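Local coordinates for cellulase (Xanthomonas axonopodis pv. citri, PDB 4W7W), which probably hydrolyses the beta-1,4 linkages of cellulose as a family 5 glycoside hydrolase, and is captured here with cello-oligosaccharide bound to its barrel, at residues N64-P69 against Q103-D108; P69-R74 against L109-T114; P77-P82 against A127-D132; V147-M152 against T177-L182. One frame throughout, in Å; residues are numbered along the deposited sequence.

Interaction 1: N64-P69 against Q103-D108; sequences NTIRLP and QYLILD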
loop_
_atom_site.group_PDB
_atom_site.type_symbol
_atom_site.label_atom_id
_atom_site.label_comp_id
_atom_site.label_asym_id
_atom_site.label_seq_id
_atom_site.Cartn_x
_atom_site.Cartn_y
_atom_site.Cartn_z
ATOM N N ASN A 64 -3.514 0.836 14.202
ATOM C CA ASN A 64 -2.222 1.445 14.460
ATOM C C ASN A 64 -1.448 1.783 13.216
ATOM O O ASN A 64 -0.300 2.180 13.325
ATOM C CB ASN A 64 -1.373 0.557 15.375
ATOM C CG ASN A 64 -0.832 -0.661 14.668
ATOM O OD1 ASN A 64 -1.283 -0.998 13.573
ATOM N ND2 ASN A 64 0.153 -1.303 15.270
ATOM N N THR A 65 -2.056 1.659 12.029
ATOM C CA THR A 65 -1.323 1.865 10.784
ATOM C C THR A 65 -2.192 2.603 9.786
ATOM O O THR A 65 -3.351 2.247 9.577
ATOM C CB THR A 65 -0.868 0.523 10.182
ATOM O OG1 THR A 65 -0.055 -0.162 11.137
ATOM C CG2 THR A 65 -0.036 0.712 8.933
ATOM N N ILE A 66 -1.606 3.615 9.165
ATOM C CA ILE A 66 -2.251 4.355 8.090
ATOM C C ILE A 66 -1.384 4.249 6.843
ATOM O O ILE A 66 -0.183 4.556 6.895
ATOM C CB ILE A 66 -2.410 5.830 8.469
ATOM C CG1 ILE A 66 -3.331 5.993 9.687
ATOM C CG2 ILE A 66 -2.892 6.646 7.277
ATOM C CD1 ILE A 66 -4.743 5.509 9.518
ATOM N N ARG A 67 -1.980 3.794 5.744
ATOM C CA ARG A 67 -1.321 3.872 4.440
ATOM C C ARG A 67 -1.767 5.166 3.765
ATOM O O ARG A 67 -2.968 5.437 3.700
ATOM C CB ARG A 67 -1.629 2.628 3.592
ATOM C CG ARG A 67 -0.927 2.606 2.237
ATOM C CD ARG A 67 -0.993 1.222 1.635
ATOM N NE ARG A 67 -0.343 1.057 0.341
ATOM C CZ ARG A 67 -0.957 1.043 -0.838
ATOM N NH1 ARG A 67 -2.235 1.354 -0.970
ATOM N NH2 ARG A 67 -0.276 0.688 -1.908
ATOM N N LEU A 68 -0.794 5.954 3.324
ATOM C CA LEU A 68 -1.019 7.283 2.789
ATOM C C LEU A 68 -0.570 7.354 1.331
ATOM O O LEU A 68 0.607 7.574 1.039
ATOM C CB LEU A 68 -0.257 8.313 3.608
ATOM C CG LEU A 68 -0.493 9.763 3.211
ATOM C CD1 LEU A 68 -1.888 10.211 3.632
ATOM C CD2 LEU A 68 0.566 10.673 3.806
ATOM N N PRO A 69 -1.513 7.154 0.402
ATOM C CA PRO A 69 -1.201 7.374 -1.015
ATOM C C PRO A 69 -0.849 8.831 -1.288
ATOM O O PRO A 69 -1.506 9.734 -0.785
ATOM C CB PRO A 69 -2.529 7.037 -1.709
ATOM C CG PRO A 69 -3.212 6.082 -0.775
ATOM C CD PRO A 69 -2.867 6.600 0.592
ATOM N N GLN A 103 0.417 5.750 15.711
ATOM C CA GLN A 103 0.290 5.005 14.458
ATOM C C GLN A 103 1.566 5.054 13.636
ATOM O O GLN A 103 2.333 6.018 13.678
ATOM C CB GLN A 103 -0.848 5.597 13.611
ATOM C CG GLN A 103 -2.208 5.368 14.216
ATOM C CD GLN A 103 -3.296 6.263 13.660
ATOM O OE1 GLN A 103 -3.064 7.428 13.362
ATOM N NE2 GLN A 103 -4.507 5.736 13.573
ATOM N N TYR A 104 1.734 4.005 12.848
ATOM C CA TYR A 104 2.713 3.962 11.776
ATOM C C TYR A 104 2.119 4.578 10.519
ATOM O O TYR A 104 0.906 4.511 10.306
ATOM C CB TYR A 104 3.092 2.510 11.481
ATOM C CG TYR A 104 3.772 1.824 12.637
ATOM C CD1 TYR A 104 5.156 1.908 12.810
ATOM C CD2 TYR A 104 3.039 1.114 13.578
ATOM C CE1 TYR A 104 5.788 1.289 13.875
ATOM C CE2 TYR A 104 3.664 0.484 14.642
ATOM C CZ TYR A 104 5.039 0.573 14.784
ATOM O OH TYR A 104 5.690 -0.044 15.829
ATOM N N LEU A 105 2.979 5.171 9.688
ATOM C CA LEU A 105 2.565 5.802 8.452
ATOM C C LEU A 105 3.322 5.168 7.310
ATOM O O LEU A 105 4.546 5.263 7.235
ATOM C CB LEU A 105 2.843 7.298 8.520
ATOM C CG LEU A 105 2.294 8.102 7.338
ATOM C CD1 LEU A 105 0.772 8.151 7.352
ATOM C CD2 LEU A 105 2.871 9.514 7.323
ATOM N N ILE A 106 2.584 4.502 6.422
ATOM C CA ILE A 106 3.156 3.981 5.181
ATOM C C ILE A 106 3.085 5.067 4.118
ATOM O O ILE A 106 1.997 5.510 3.742
ATOM C CB ILE A 106 2.444 2.720 4.674
ATOM C CG1 ILE A 106 2.486 1.594 5.707
ATOM C CG2 ILE A 106 3.038 2.283 3.346
ATOM C CD1 ILE A 106 1.477 0.501 5.442
ATOM N N LEU A 107 4.253 5.475 3.632
ATOM C CA LEU A 107 4.333 6.405 2.511
ATOM C C LEU A 107 4.151 5.591 1.244
ATOM O O LEU A 107 5.057 4.839 0.856
ATOM C CB LEU A 107 5.690 7.103 2.515
ATOM C CG LEU A 107 5.985 7.917 3.768
ATOM C CD1 LEU A 107 7.330 8.619 3.622
ATOM C CD2 LEU A 107 4.872 8.908 4.086
ATOM N N ASP A 108 2.971 5.695 0.632
ATOM C CA ASP A 108 2.637 4.922 -0.574
ATOM C C ASP A 108 2.792 5.800 -1.798
ATOM O O ASP A 108 1.968 6.665 -2.057
ATOM C CB ASP A 108 1.196 4.397 -0.467
ATOM C CG ASP A 108 0.560 4.059 -1.793
ATOM O OD1 ASP A 108 1.265 3.733 -2.769
ATOM O OD2 ASP A 108 -0.701 4.159 -1.809
#
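The second and third strands of the (beta/alpha)8 barrel run parallel here, and Arg67 on one meets Asp108 on the other near their C-terminal ends, toward the bound sugar. The backbone ladder starts with Tyr104 N donating to Asn64 O (2.8 Å) and continues through Ile66 N to Tyr104 O, Ile106 N to Ile66 O and Leu68 N to Ile106 O, closing with Asp108 N on Leu68 O at 3.0 Å. Ile66, Leu68, Leu105 and Leu107 look outward to the helical layer. Among them, Leu105 CD1 sits in the angle between Ile66 CG2 and Leu68 CB, 3.9 Å from the latter. On the inner face, Thr65 CG2 touches Ile106 CD1 at 3.8 Å.

Arg67 holds its CG opposite its backbone N (chi1 -177°) and runs extended as far as NE, which carries the guanidinium alongside the neighbouring strand to Asp108. The carboxylate lies over one guanidinium face, the two planes 13° apart, with OD2 of Asp108 3.3 Å from NH1 of Arg67. No N-H of Arg67 aims at that oxygen, so the salt bridge rests on charge alone, with the two flat groups stacked. Asn28 and Glu266 engage NH1, Asn153 and Glu222 engage NH2, and Asp108 OD2 itself bonds His110 ND1. Pro69 packs its CG against the same oxygen, at 3.3 Å. With a carboxylate stacked on its face and partners at both NH1 and NH2, the Arg67 guanidinium should be held flat and fixed in its rotation.

Interaction 2: P69-R74 against L109-T114; sequences PFLWER and LHNYAT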
loop_
_atom_site.group_PDB
_atom_site.type_symbol
_atom_site.label_atom_id
_atom_site.label_comp_id
_atom_site.label_asym_id
_atom_site.label_seq_id
_atom_site.Cartn_x
_atom_site.Cartn_y
_atom_site.Cartn_z
ATOM N N PRO A 69 -1.513 7.154 0.402
ATOM C CA PRO A 69 -1.201 7.374 -1.015
ATOM C C PRO A 69 -0.849 8.831 -1.288
ATOM O O PRO A 69 -1.506 9.734 -0.785
ATOM C CB PRO A 69 -2.529 7.037 -1.709
ATOM C CG PRO A 69 -3.212 6.082 -0.775
ATOM C CD PRO A 69 -2.867 6.600 0.592
ATOM N N PHE A 70 0.161 9.036 -2.122
ATOM C CA PHE A 70 0.449 10.351 -2.677
ATOM C C PHE A 70 1.152 10.137 -4.012
ATOM O O PHE A 70 1.569 9.022 -4.343
ATOM C CB PHE A 70 1.288 11.218 -1.733
ATOM C CG PHE A 70 2.629 10.640 -1.438
ATOM C CD1 PHE A 70 2.762 9.762 -0.396
ATOM C CD2 PHE A 70 3.739 10.944 -2.202
ATOM C CE1 PHE A 70 3.966 9.190 -0.084
ATOM C CE2 PHE A 70 4.961 10.356 -1.920
ATOM C CZ PHE A 70 5.077 9.489 -0.851
ATOM N N LEU A 71 1.214 11.195 -4.813
ATOM C CA LEU A 71 1.765 11.061 -6.167
ATOM C C LEU A 71 3.215 11.464 -6.275
ATOM O O LEU A 71 3.654 12.526 -5.785
ATOM C CB LEU A 71 1.008 11.908 -7.173
ATOM C CG LEU A 71 -0.473 11.581 -7.322
ATOM C CD1 LEU A 71 -1.037 12.391 -8.466
ATOM C CD2 LEU A 71 -0.684 10.090 -7.554
ATOM N N TRP A 72 3.966 10.626 -6.982
ATOM C CA TRP A 72 5.342 10.920 -7.343
ATOM C C TRP A 72 5.455 12.298 -7.995
ATOM O O TRP A 72 6.324 13.091 -7.656
ATOM C CB TRP A 72 5.831 9.800 -8.269
ATOM C CG TRP A 72 7.288 9.777 -8.572
ATOM C CD1 TRP A 72 8.249 10.678 -8.202
ATOM C CD2 TRP A 72 7.943 8.788 -9.365
ATOM N NE1 TRP A 72 9.461 10.309 -8.732
ATOM C CE2 TRP A 72 9.304 9.144 -9.436
ATOM C CE3 TRP A 72 7.501 7.641 -10.032
ATOM C CZ2 TRP A 72 10.227 8.395 -10.158
ATOM C CZ3 TRP A 72 8.410 6.908 -10.767
ATOM C CH2 TRP A 72 9.760 7.285 -10.817
ATOM N N GLU A 73 4.546 12.599 -8.917
ATOM C CA GLU A 73 4.599 13.853 -9.655
ATOM C C GLU A 73 4.365 15.071 -8.783
ATOM O O GLU A 73 4.808 16.173 -9.132
ATOM C CB GLU A 73 3.566 13.853 -10.770
ATOM C CG GLU A 73 3.749 12.755 -11.809
ATOM C CD GLU A 73 3.058 11.436 -11.481
ATOM O OE1 GLU A 73 2.629 11.202 -10.331
ATOM O OE2 GLU A 73 2.982 10.581 -12.389
ATOM N N ARG A 74 3.637 14.891 -7.670
ATOM C CA ARG A 74 3.355 15.991 -6.765
ATOM C C ARG A 74 4.465 16.192 -5.741
ATOM O O ARG A 74 4.719 17.340 -5.350
ATOM C CB ARG A 74 1.993 15.804 -6.086
ATOM C CG ARG A 74 0.858 15.925 -7.084
ATOM C CD ARG A 74 -0.529 15.779 -6.468
ATOM N NE ARG A 74 -1.536 16.031 -7.495
ATOM C CZ ARG A 74 -2.699 15.401 -7.622
ATOM N NH1 ARG A 74 -3.104 14.493 -6.748
ATOM N NH2 ARG A 74 -3.478 15.707 -8.653
ATOM N N LEU A 109 3.890 5.580 -2.524
ATOM C CA LEU A 109 4.114 6.254 -3.806
ATOM C C LEU A 109 3.136 5.624 -4.808
ATOM O O LEU A 109 3.368 4.520 -5.313
ATOM C CB LEU A 109 5.557 6.083 -4.261
ATOM C CG LEU A 109 5.966 7.016 -5.407
ATOM C CD1 LEU A 109 6.121 8.445 -4.920
ATOM C CD2 LEU A 109 7.266 6.528 -6.018
ATOM N N HIS A 110 2.005 6.287 -5.029
ATOM C CA HIS A 110 0.836 5.614 -5.573
ATOM C C HIS A 110 0.799 5.730 -7.092
ATOM O O HIS A 110 -0.069 6.392 -7.656
ATOM C CB HIS A 110 -0.424 6.168 -4.923
ATOM C CG HIS A 110 -1.613 5.261 -5.021
ATOM N ND1 HIS A 110 -1.885 4.296 -4.074
ATOM C CD2 HIS A 110 -2.613 5.192 -5.928
ATOM C CE1 HIS A 110 -3.010 3.684 -4.391
ATOM N NE2 HIS A 110 -3.474 4.209 -5.509
ATOM N N ASN A 111 1.766 5.071 -7.747
ATOM C CA ASN A 111 2.101 5.435 -9.120
ATOM C C ASN A 111 2.063 4.354 -10.182
ATOM O O ASN A 111 2.282 4.672 -11.343
ATOM C CB ASN A 111 3.441 6.193 -9.162
ATOM C CG ASN A 111 3.233 7.658 -9.011
ATOM O OD1 ASN A 111 2.951 8.141 -7.906
ATOM N ND2 ASN A 111 3.242 8.370 -10.128
ATOM N N TYR A 112 1.801 3.087 -9.849
ATOM C CA TYR A 112 1.588 2.069 -10.881
ATOM C C TYR A 112 2.794 1.907 -11.812
ATOM O O TYR A 112 2.650 1.526 -12.974
ATOM C CB TYR A 112 0.317 2.348 -11.693
ATOM C CG TYR A 112 -0.928 2.536 -10.852
ATOM C CD1 TYR A 112 -1.688 1.461 -10.470
ATOM C CD2 TYR A 112 -1.331 3.803 -10.415
ATOM C CE1 TYR A 112 -2.828 1.614 -9.700
ATOM C CE2 TYR A 112 -2.462 3.975 -9.636
ATOM C CZ TYR A 112 -3.211 2.875 -9.285
ATOM O OH TYR A 112 -4.347 3.046 -8.520
ATOM N N ALA A 113 3.982 2.166 -11.276
ATOM C CA ALA A 113 5.232 2.135 -12.027
ATOM C C ALA A 113 5.244 3.098 -13.212
ATOM O O ALA A 113 5.884 2.839 -14.233
ATOM C CB ALA A 113 5.588 0.709 -12.444
ATOM N N THR A 114 4.595 4.244 -13.024
ATOM C CA THR A 114 4.592 5.302 -14.035
ATOM C C THR A 114 4.920 6.661 -13.433
ATOM O O THR A 114 4.694 6.900 -12.243
ATOM C CB THR A 114 3.235 5.423 -14.759
ATOM O OG1 THR A 114 2.241 5.943 -13.857
ATOM C CG2 THR A 114 2.797 4.118 -15.339
HETATM O O HOH W 1 1.778 8.627 -13.887
#
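Asn111 grips the start of helix 72-75 with both ends of its amide. Its OD1 accepts from Trp72 N at 2.8 Å, an almost straight bond (175° at the hydrogen), while its ND2 gives one hydrogen to Glu73 OE1 at 2.9 Å, on the syn side of the carboxylate, and another to Thr114 O in its own loop. Glu73 reaches back to the amide because its chain bends at chi2 (88°). Next to it, Leu109 packs against Trp72: CD1 lies 3.6 Å from Trp72 CB, and CD2 rests over one face of the indole, offset toward its rim. Leu109 CD1 also touches Phe70 CE2, at 3.7 Å, so one branch fills the corner where the strand gives way to the helix. His110 N donates to Phe70 O (2.9 Å), extending the strand pairing by one rung.

The next shell fixes the amide and its partners. Asn111 O is taken twice by Thr114, through its N and its OG1, which closes the loop on itself. A water donates to both Glu73 OE2 and Thr114 OG1, and Glu73 OE2 also receives Ser116 N. His110, whose ND1 is tied to Asp108, thereby comes from a well-braced loop to line the glycan pocket, where it touches a bound glucose unit.

Around the contact, Leu130, Leu133 and Trp134 of helix 127-141 cover Leu109, Tyr115 of the short strand 114-115 meets the Trp72 ring edge-to-face, and Ile91 of helix 85-100 packs on Phe70.

Interaction 3: P77-P82 against A127-D132; sequences PELNGP and AGALAD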
loop_
_atom_site.group_PDB
_atom_site.type_symbol
_atom_site.label_atom_id
_atom_site.label_comp_id
_atom_site.label_asym_id
_atom_site.label_seq_id
_atom_site.Cartn_x
_atom_site.Cartn_y
_atom_site.Cartn_z
ATOM N N PRO A 77 8.366 17.151 -8.735
ATOM C CA PRO A 77 7.801 17.610 -10.006
ATOM C C PRO A 77 8.709 17.496 -11.227
ATOM O O PRO A 77 8.227 17.638 -12.349
ATOM C CB PRO A 77 7.438 19.080 -9.740
ATOM C CG PRO A 77 7.475 19.262 -8.278
ATOM C CD PRO A 77 8.335 18.196 -7.696
ATOM N N GLU A 78 9.991 17.219 -11.019
ATOM C CA GLU A 78 10.906 16.887 -12.112
ATOM C C GLU A 78 11.680 15.662 -11.720
ATOM O O GLU A 78 12.179 15.576 -10.598
ATOM C CB GLU A 78 11.864 18.031 -12.367
ATOM C CG GLU A 78 11.197 19.268 -12.924
ATOM C CD GLU A 78 10.727 19.103 -14.365
ATOM O OE1 GLU A 78 11.209 18.173 -15.062
ATOM O OE2 GLU A 78 9.873 19.900 -14.802
ATOM N N LEU A 79 11.785 14.703 -12.633
ATOM C CA LEU A 79 12.565 13.507 -12.353
ATOM C C LEU A 79 13.985 13.897 -11.974
ATOM O O LEU A 79 14.576 14.811 -12.558
ATOM C CB LEU A 79 12.597 12.577 -13.553
ATOM C CG LEU A 79 11.290 11.868 -13.880
ATOM C CD1 LEU A 79 11.470 11.045 -15.144
ATOM C CD2 LEU A 79 10.823 10.996 -12.725
ATOM N N ASN A 80 14.501 13.199 -10.969
ATOM C CA ASN A 80 15.834 13.433 -10.442
ATOM C C ASN A 80 16.023 14.786 -9.775
ATOM O O ASN A 80 17.151 15.127 -9.397
ATOM C CB ASN A 80 16.907 13.170 -11.514
ATOM C CG ASN A 80 16.840 11.752 -12.036
ATOM O OD1 ASN A 80 16.718 11.513 -13.234
ATOM N ND2 ASN A 80 16.903 10.810 -11.133
ATOM N N GLY A 81 14.940 15.531 -9.571
ATOM C CA GLY A 81 15.030 16.867 -9.021
ATOM C C GLY A 81 14.634 16.958 -7.561
ATOM O O GLY A 81 14.272 15.970 -6.937
ATOM N N PRO A 82 14.679 18.167 -7.012
ATOM C CA PRO A 82 14.364 18.353 -5.609
ATOM C C PRO A 82 12.925 18.006 -5.276
ATOM O O PRO A 82 12.033 18.101 -6.122
ATOM C CB PRO A 82 14.607 19.847 -5.371
ATOM C CG PRO A 82 14.508 20.464 -6.717
ATOM C CD PRO A 82 15.037 19.436 -7.674
ATOM N N ALA A 127 14.746 3.296 -14.413
ATOM C CA ALA A 127 14.622 2.765 -13.054
ATOM C C ALA A 127 15.375 3.607 -12.028
ATOM O O ALA A 127 14.930 3.733 -10.872
ATOM C CB ALA A 127 15.054 1.296 -12.992
ATOM N N GLY A 128 16.492 4.201 -12.445
ATOM C CA GLY A 128 17.244 5.027 -11.524
ATOM C C GLY A 128 16.458 6.214 -11.006
ATOM O O GLY A 128 16.751 6.700 -9.919
ATOM N N ALA A 129 15.482 6.697 -11.777
ATOM C CA ALA A 129 14.699 7.853 -11.323
ATOM C C ALA A 129 13.917 7.487 -10.063
ATOM O O ALA A 129 13.791 8.305 -9.156
ATOM C CB ALA A 129 13.766 8.376 -12.405
ATOM N N LEU A 130 13.386 6.267 -10.000
ATOM C CA LEU A 130 12.664 5.828 -8.798
ATOM C C LEU A 130 13.598 5.711 -7.604
ATOM O O LEU A 130 13.240 6.056 -6.476
ATOM C CB LEU A 130 11.967 4.506 -9.046
ATOM C CG LEU A 130 11.177 3.961 -7.848
ATOM C CD1 LEU A 130 10.072 4.913 -7.429
ATOM C CD2 LEU A 130 10.613 2.587 -8.181
ATOM N N ALA A 131 14.828 5.256 -7.856
ATOM C CA ALA A 131 15.821 5.170 -6.783
ATOM C C ALA A 131 16.148 6.567 -6.241
ATOM O O ALA A 131 16.348 6.736 -5.045
ATOM C CB ALA A 131 17.065 4.430 -7.246
ATOM N N ASP A 132 16.223 7.564 -7.120
ATOM C CA ASP A 132 16.478 8.931 -6.674
ATOM C C ASP A 132 15.349 9.461 -5.796
ATOM O O ASP A 132 15.591 10.082 -4.752
ATOM C CB ASP A 132 16.712 9.869 -7.858
ATOM C CG ASP A 132 16.999 11.281 -7.410
ATOM O OD1 ASP A 132 18.157 11.538 -6.990
ATOM O OD2 ASP A 132 16.098 12.132 -7.471
HETATM O O HOH W 2 13.242 10.941 -9.878
HETATM O O HOH W 3 19.378 13.439 -8.572
#
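Asn80 leans across to helix 127-141 and lays its amide nitrogen over the ridge between Ala129 and Asp132. It occupies the third position of a type II beta turn from Glu78 to Gly81, where its backbone takes a positive phi. With CG placed opposite the carbonyl carbon, beside the backbone N (chi1 -59°), the side chain brings ND2 to 3.4 Å from Asp132 CB and 3.7 Å from Ala129 CA. This is van der Waals contact with the helix surface. Asp132 meets it from the helix: its CG lies opposite its own N (chi1 -179°), swinging the carboxylate off the helix until OD2 stands 3.3 Å from Asn80 CA. The amide and carboxylate planes are steeply inclined to each other, 69° apart. Leu79, the other corner of the turn, turns its CD2 branch to Ala129 CB at 4.0 Å; the same leucine also packs on Trp72.

Between the two segments, two waters make the polar links. One accepts from Asn80 N (2.8 Å) and donates to Ala129 O. The other donates to Asn80 O and to Asp132 OD1, the latter at 2.8 Å. The Asp132 carboxylate is further held by Arg135 and Arg136 of its own helix and by Gln76.

The loop between helices 72-75 and 85-100 is thus seated on the outer helix near the protein surface by a small apolar patch and two solvent bridges, while Arg136 adds a direct bond to Asn80 O. Water satisfies the backbone N of Asn80, and water and arginine together satisfy its carbonyl.

Interaction 4: V147-M152 against T177-L182; sequences VIFGLM and TGAKNL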
loop_
_atom_site.group_PDB
_atom_site.type_symbol
_atom_site.label_atom_id
_atom_site.label_comp_id
_atom_site.label_asym_id
_atom_site.label_seq_id
_atom_site.Cartn_x
_atom_site.Cartn_y
_atom_site.Cartn_z
ATOM N N VAL A 147 7.746 5.686 10.263
ATOM C CA VAL A 147 7.575 5.734 8.814
ATOM C C VAL A 147 7.989 4.428 8.153
ATOM O O VAL A 147 9.071 3.893 8.436
ATOM C CB VAL A 147 8.353 6.919 8.227
ATOM C CG1 VAL A 147 8.224 6.929 6.713
ATOM C CG2 VAL A 147 7.862 8.230 8.813
ATOM N N ILE A 148 7.114 3.945 7.272
ATOM C CA ILE A 148 7.325 2.748 6.469
ATOM C C ILE A 148 7.341 3.191 5.005
ATOM O O ILE A 148 6.534 4.048 4.603
ATOM C CB ILE A 148 6.189 1.731 6.739
ATOM C CG1 ILE A 148 6.225 1.265 8.199
ATOM C CG2 ILE A 148 6.267 0.563 5.789
ATOM C CD1 ILE A 148 4.980 0.536 8.645
ATOM N N PHE A 149 8.263 2.631 4.212
ATOM C CA PHE A 149 8.424 3.065 2.817
ATOM C C PHE A 149 7.694 2.094 1.877
ATOM O O PHE A 149 8.143 0.973 1.667
ATOM C CB PHE A 149 9.898 3.143 2.449
ATOM C CG PHE A 149 10.706 4.085 3.304
ATOM C CD1 PHE A 149 10.194 5.256 3.831
ATOM C CD2 PHE A 149 12.036 3.815 3.531
ATOM C CE1 PHE A 149 10.995 6.111 4.573
ATOM C CE2 PHE A 149 12.841 4.674 4.279
ATOM C CZ PHE A 149 12.318 5.834 4.781
ATOM N N GLY A 150 6.573 2.542 1.315
ATOM C CA GLY A 150 5.816 1.753 0.334
ATOM C C GLY A 150 6.280 2.087 -1.067
ATOM O O GLY A 150 5.793 3.033 -1.699
ATOM N N LEU A 151 7.242 1.318 -1.557
ATOM C CA LEU A 151 7.980 1.690 -2.769
ATOM C C LEU A 151 7.142 2.084 -3.972
ATOM O O LEU A 151 7.497 3.014 -4.686
ATOM C CB LEU A 151 8.914 0.565 -3.192
ATOM C CG LEU A 151 9.975 0.153 -2.176
ATOM C CD1 LEU A 151 10.940 -0.813 -2.841
ATOM C CD2 LEU A 151 10.682 1.374 -1.584
ATOM N N MET A 152 6.075 1.334 -4.257
ATOM C CA MET A 152 5.309 1.630 -5.456
ATOM C C MET A 152 3.971 0.939 -5.418
ATOM O O MET A 152 3.904 -0.284 -5.278
ATOM C CB MET A 152 6.044 1.130 -6.704
ATOM C CG MET A 152 5.343 1.443 -8.010
ATOM S SD MET A 152 5.076 3.198 -8.328
ATOM C CE MET A 152 6.771 3.740 -8.540
ATOM N N THR A 177 21.415 5.546 2.446
ATOM C CA THR A 177 21.236 6.739 3.269
ATOM C C THR A 177 21.415 6.460 4.752
ATOM O O THR A 177 21.473 7.401 5.548
ATOM C CB THR A 177 19.846 7.367 3.105
ATOM O OG1 THR A 177 18.857 6.511 3.699
ATOM C CG2 THR A 177 19.520 7.634 1.653
ATOM N N GLY A 178 21.482 5.185 5.130
ATOM C CA GLY A 178 21.482 4.791 6.539
ATOM C C GLY A 178 20.104 4.480 7.095
ATOM O O GLY A 178 19.983 4.019 8.239
ATOM N N ALA A 179 19.060 4.718 6.302
ATOM C CA ALA A 179 17.698 4.448 6.756
ATOM C C ALA A 179 17.513 2.972 7.059
ATOM O O ALA A 179 17.858 2.103 6.244
ATOM C CB ALA A 179 16.710 4.884 5.694
ATOM N N LYS A 180 16.912 2.697 8.223
ATOM C CA LYS A 180 16.640 1.335 8.675
ATOM C C LYS A 180 15.153 0.992 8.615
ATOM O O LYS A 180 14.745 -0.082 9.035
ATOM C CB LYS A 180 17.169 1.142 10.093
ATOM C CG LYS A 180 18.668 1.330 10.217
ATOM C CD LYS A 180 19.154 1.130 11.645
ATOM C CE LYS A 180 20.674 1.180 11.741
ATOM N NZ LYS A 180 21.139 1.276 13.150
ATOM N N ASN A 181 14.350 1.895 8.062
ATOM C CA ASN A 181 12.909 1.763 8.064
ATOM C C ASN A 181 12.461 0.519 7.309
ATOM O O ASN A 181 13.130 0.049 6.394
ATOM C CB ASN A 181 12.268 2.966 7.375
ATOM C CG ASN A 181 12.747 4.304 7.909
ATOM O OD1 ASN A 181 13.929 4.624 7.814
ATOM N ND2 ASN A 181 11.835 5.107 8.436
ATOM N N LEU A 182 11.293 0.003 7.676
ATOM C CA LEU A 182 10.671 -1.086 6.939
ATOM C C LEU A 182 10.380 -0.622 5.518
ATOM O O LEU A 182 9.824 0.473 5.316
ATOM C CB LEU A 182 9.369 -1.491 7.644
ATOM C CG LEU A 182 8.563 -2.601 6.956
ATOM C CD1 LEU A 182 9.307 -3.922 6.852
ATOM C CD2 LEU A 182 7.257 -2.794 7.688
HETATM O O HOH W 4 9.778 1.497 9.630
#
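Asn181 crosses to strand 147-150 with its amide nitrogen, donating one hydrogen to Val147 O at 3.0 Å while Phe141 O takes a second bond from the same ND2. The hydrogen runs almost straight toward Val147 O (169°) and in the amide's own plane, yet it approaches that carbonyl from above its plane by 38°. Val147 O has another donor, a water at 2.8 Å, and this water in turn accepts from Leu182 N at 2.9 Å. Leu182 O is bonded by Phe149 N, also at 2.9 Å. Its flank is brushed by the Ile148 CA hydrogen.

This is the approach to the next barrel strand: residues 177-182 leave helix 160-176 and feed into strand 183-186, parallel to strand 147-150, in a beta-alpha-beta crossover of the (beta/alpha)8 fold. The water probably takes the place of a direct bond between Leu182 N and Val147 O, just before the regular pairing begins.

The Asn181 amide is also stacked on the Phe149 ring, the planes 25° apart, with Asn181 CB making a CH-pi contact 4.0 Å from the ring centroid. Ala179 CB meets the edge of that ring. Ile148 CG2 packs on Leu182 CD2 at 4.0 Å, the two side chains running the same way. In the loop itself, Ala179 N donates to Thr177 OG1 (3.2 Å) in an ST turn, that hydroxyl bonds Ile174 O, and the carbonyls of Ala179 and Asn181 both receive Arg175 NH1.

Interactions 1, 2 and 4 sit on consecutive strands of one closed parallel barrel. Strand 104-109 lies between 65-70 and 147-150, and Leu107 pairs through its backbone with Ile148 and Gly150, so interactions 1 and 4, with centres about 12 Å apart, share a sheet. Interaction 2 continues from interaction 1 at Pro69 into the loops at the C-terminal ends of the strands, centres about 15 Å apart. Interaction 3 lies farther out, about 22 Å from interaction 1, yet Trp72 packs on Leu79 and Leu130 to join it to interaction 2. In sequence, the segments of interactions 1 to 3 interleave, and interaction 4 follows. Together they link the barrel core, the sugar-binding rim and the outer helices.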